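Local coordinates for protein peptide ABC transporter permease (Staphylococcus hominis, PDB 6EXS) that probably transports peptides across the membrane as a POT family carrier and binds a thioalcohol-conjugated dipeptide, consistent with uptake of malodour precursors in the human axilla, at residues A[265-270]-A[434-439]. Residues are numbered along the deposited sequence; the frame is centred on the assembly and turned at random.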
ATOM      1  N   ILE A 265     -15.775  10.373  -1.097  1.00 56.20           N
ATOM      2  CA  ILE A 265     -16.978  11.186  -1.322  1.00 57.92           C
ATOM      3  C   ILE A 265     -16.562  12.627  -1.681  1.00 62.48           C
ATOM      4  O   ILE A 265     -16.980  13.121  -2.730  1.00 62.40           O
ATOM      5  CB  ILE A 265     -18.005  11.116  -0.143  1.00 62.16           C
ATOM      6  CG1 ILE A 265     -18.540   9.669   0.053  1.00 62.19           C
ATOM      7  CG2 ILE A 265     -19.168  12.129  -0.346  1.00 64.65           C
ATOM      8  CD1 ILE A 265     -19.210   9.372   1.406  1.00 67.30           C
ATOM      9  N   ILE A 266     -15.687  13.255  -0.849  1.00 58.69           N
ATOM     10  CA  ILE A 266     -15.162  14.614  -1.048  1.00 59.07           C
ATOM     11  C   ILE A 266     -14.519  14.756  -2.438  1.00 63.54           C
ATOM     12  O   ILE A 266     -14.762  15.754  -3.120  1.00 64.10           O
ATOM     13  CB  ILE A 266     -14.202  15.028   0.113  1.00 61.77           C
ATOM     14  CG1 ILE A 266     -14.984  15.227   1.438  1.00 63.67           C
ATOM     15  CG2 ILE A 266     -13.381  16.293  -0.227  1.00 62.18           C
ATOM     16  CD1 ILE A 266     -14.121  15.199   2.729  1.00 70.43           C
ATOM     17  N   TYR A 267     -13.743  13.744  -2.867  1.00 59.58           N
ATOM     18  CA  TYR A 267     -13.060  13.745  -4.158  1.00 59.35           C
ATOM     19  C   TYR A 267     -14.012  13.632  -5.334  1.00 61.43           C
ATOM     20  O   TYR A 267     -13.930  14.468  -6.235  1.00 61.67           O
ATOM     21  CB  TYR A 267     -11.943  12.684  -4.217  1.00 60.55           C
ATOM     22  CG  TYR A 267     -10.657  13.173  -3.583  1.00 63.33           C
ATOM     23  CD1 TYR A 267      -9.739  13.925  -4.315  1.00 65.71           C
ATOM     24  CD2 TYR A 267     -10.388  12.947  -2.236  1.00 63.57           C
ATOM     25  CE1 TYR A 267      -8.576  14.417  -3.727  1.00 66.73           C
ATOM     26  CE2 TYR A 267      -9.238  13.448  -1.633  1.00 63.95           C
ATOM     27  CZ  TYR A 267      -8.330  14.174  -2.386  1.00 73.07           C
ATOM     28  OH  TYR A 267      -7.188  14.659  -1.808  1.00 75.09           O
ATOM     29  N   PHE A 268     -14.925  12.640  -5.326  1.00 56.21           N
ATOM     30  CA  PHE A 268     -15.885  12.481  -6.421  1.00 56.33           C
ATOM     31  C   PHE A 268     -16.847  13.674  -6.517  1.00 61.94           C
ATOM     32  O   PHE A 268     -17.131  14.122  -7.629  1.00 62.42           O
ATOM     33  CB  PHE A 268     -16.627  11.128  -6.361  1.00 57.65           C
ATOM     34  CG  PHE A 268     -15.842   9.938  -6.881  1.00 57.26           C
ATOM     35  CD1 PHE A 268     -15.629   9.764  -8.246  1.00 59.51           C
ATOM     36  CD2 PHE A 268     -15.342   8.977  -6.008  1.00 57.36           C
ATOM     37  CE1 PHE A 268     -14.901   8.667  -8.723  1.00 58.86           C
ATOM     38  CE2 PHE A 268     -14.618   7.881  -6.486  1.00 58.50           C
ATOM     39  CZ  PHE A 268     -14.403   7.733  -7.840  1.00 56.70           C
ATOM     40  N   THR A 269     -17.288  14.221  -5.359  1.00 58.77           N
ATOM     41  CA  THR A 269     -18.181  15.384  -5.269  1.00 60.01           C
ATOM     42  C   THR A 269     -17.526  16.632  -5.873  1.00 64.48           C
ATOM     43  O   THR A 269     -18.150  17.266  -6.720  1.00 65.72           O
ATOM     44  CB  THR A 269     -18.693  15.588  -3.832  1.00 65.83           C
ATOM     45  OG1 THR A 269     -19.343  14.391  -3.393  1.00 63.88           O
ATOM     46  CG2 THR A 269     -19.650  16.762  -3.704  1.00 65.70           C
ATOM     47  N   THR A 270     -16.270  16.958  -5.470  1.00 59.78           N
ATOM     48  CA  THR A 270     -15.492  18.108  -5.978  1.00 59.70           C
ATOM     49  C   THR A 270     -15.332  18.070  -7.506  1.00 64.04           C
ATOM     50  O   THR A 270     -15.451  19.107  -8.158  1.00 65.40           O
ATOM     51  CB  THR A 270     -14.125  18.189  -5.266  1.00 64.47           C
ATOM     52  OG1 THR A 270     -14.338  18.337  -3.862  1.00 65.90           O
ATOM     53  CG2 THR A 270     -13.257  19.333  -5.769  1.00 60.00           C
ATOM     54  N   MET A 434      -5.376  10.848  -9.320  1.00 81.07           N
ATOM     55  CA  MET A 434      -4.278  10.021  -8.809  1.00 78.93           C
ATOM     56  C   MET A 434      -4.601   9.599  -7.365  1.00 81.23           C
ATOM     57  O   MET A 434      -4.253   8.485  -6.954  1.00 79.30           O
ATOM     58  CB  MET A 434      -2.949  10.787  -8.862  1.00 80.70           C
ATOM     59  CG  MET A 434      -2.254  10.688 -10.192  1.00 84.12           C
ATOM     60  SD  MET A 434      -0.579  11.365 -10.139  1.00 87.77           S
ATOM     61  CE  MET A 434       0.333   9.932  -9.551  1.00 83.13           C
ATOM     62  N   SER A 435      -5.310  10.490  -6.621  1.00 77.87           N
ATOM     63  CA  SER A 435      -5.768  10.278  -5.247  1.00 76.86           C
ATOM     64  C   SER A 435      -6.890   9.242  -5.162  1.00 79.96           C
ATOM     65  O   SER A 435      -6.875   8.465  -4.215  1.00 79.05           O
ATOM     66  CB  SER A 435      -6.220  11.588  -4.604  1.00 79.67           C
ATOM     67  OG  SER A 435      -5.132  12.453  -4.325  1.00 84.65           O
ATOM     68  N   VAL A 436      -7.843   9.207  -6.134  1.00 76.85           N
ATOM     69  CA  VAL A 436      -8.962   8.250  -6.082  1.00 77.25           C
ATOM     70  C   VAL A 436      -8.493   6.790  -6.324  1.00 80.03           C
ATOM     71  O   VAL A 436      -9.016   5.906  -5.642  1.00 80.10           O
ATOM     72  CB  VAL A 436     -10.232   8.598  -6.916  1.00 82.72           C
ATOM     73  CG1 VAL A 436     -10.839   9.934  -6.492  1.00 83.35           C
ATOM     74  CG2 VAL A 436      -9.977   8.560  -8.415  1.00 83.02           C
ATOM     75  N   TRP A 437      -7.515   6.524  -7.231  1.00 75.16           N
ATOM     76  CA  TRP A 437      -7.020   5.141  -7.390  1.00 73.89           C
ATOM     77  C   TRP A 437      -6.199   4.706  -6.143  1.00 71.20           C
ATOM     78  O   TRP A 437      -6.257   3.548  -5.740  1.00 69.99           O
ATOM     79  CB  TRP A 437      -6.275   4.887  -8.731  1.00 73.54           C
ATOM     80  CG  TRP A 437      -5.364   3.685  -8.701  1.00 74.57           C
ATOM     81  CD1 TRP A 437      -4.001   3.701  -8.631  1.00 77.04           C
ATOM     82  CD2 TRP A 437      -5.756   2.303  -8.561  1.00 74.59           C
ATOM     83  NE1 TRP A 437      -3.516   2.420  -8.477  1.00 76.34           N
ATOM     84  CE2 TRP A 437      -4.571   1.543  -8.425  1.00 78.00           C
ATOM     85  CE3 TRP A 437      -6.994   1.634  -8.509  1.00 76.48           C
ATOM     86  CZ2 TRP A 437      -4.585   0.146  -8.301  1.00 76.94           C
ATOM     87  CZ3 TRP A 437      -7.008   0.253  -8.352  1.00 77.44           C
ATOM     88  CH2 TRP A 437      -5.815  -0.476  -8.262  1.00 77.26           C
ATOM     89  N   LEU A 438      -5.497   5.657  -5.511  1.00 63.91           N
ATOM     90  CA  LEU A 438      -4.733   5.443  -4.282  1.00 61.58           C
ATOM     91  C   LEU A 438      -5.699   5.225  -3.093  1.00 62.50           C
ATOM     92  O   LEU A 438      -5.408   4.427  -2.196  1.00 61.73           O
ATOM     93  CB  LEU A 438      -3.842   6.664  -4.044  1.00 61.71           C
ATOM     94  CG  LEU A 438      -2.602   6.499  -3.170  1.00 66.09           C
ATOM     95  CD1 LEU A 438      -1.669   5.398  -3.691  1.00 66.09           C
ATOM     96  CD2 LEU A 438      -1.836   7.770  -3.149  1.00 68.11           C
ATOM     97  N   LEU A 439      -6.868   5.902  -3.128  1.00 56.60           N
ATOM     98  CA  LEU A 439      -7.917   5.783  -2.128  1.00 55.15           C
ATOM     99  C   LEU A 439      -8.658   4.446  -2.185  1.00 56.00           C
ATOM    100  O   LEU A 439      -9.216   4.048  -1.166  1.00 55.78           O
ATOM    101  CB  LEU A 439      -8.889   6.970  -2.172  1.00 56.15           C
ATOM    102  CG  LEU A 439      -8.479   8.176  -1.316  1.00 60.50           C
ATOM    103  CD1 LEU A 439      -9.356   9.360  -1.601  1.00 61.72           C
ATOM    104  CD2 LEU A 439      -8.518   7.852   0.183  1.00 61.86           C
TER
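Tyr267 meets Ser435, Val436 and Leu439: its ring touches Ser435 and Leu439, and its CB touches Val436. Ser435 makes a CH-pi contact: its CB stands over one ring face, 4.2 Å from the centroid of the Tyr267 ring and 27° off the normal. That places it over the CE1 and CZ side.

The other contacts are apolar. Val436 CG1 reaches Tyr267 CB at 3.7 Å. With chi1 at -59°, this methyl is anti to the carbonyl carbon, and it also touches Phe268. There it sits over one ring face, offset toward the rim, 4.3 Å from Phe268 CE2. Leu439 CD1 meets Tyr267 CD2 at 3.8 Å, and the two side chains cross at about a right angle.

In this major facilitator superfamily fold, helices 217-243 and 249-273 lie between the two six-helix halves. They are consistent with the extra pair, HA and HB, of bacterial POT transporters. The contact packs helix 249-273, the second of these, against helix 430-451 of the C-terminal bundle. The short segments run roughly antiparallel, at 148°, with axes 10.3 Å apart at their closest. Phe288 of helix 279-302 touches both Phe268 and Val436. Ile75 of helix 74-106 touches Tyr267 and Ser435.

No hydrogen bond joins the two segments. Tyr267 OH bonds instead to a monoolein lipid, and Ser435 OG makes a weak bond to Ala431 O.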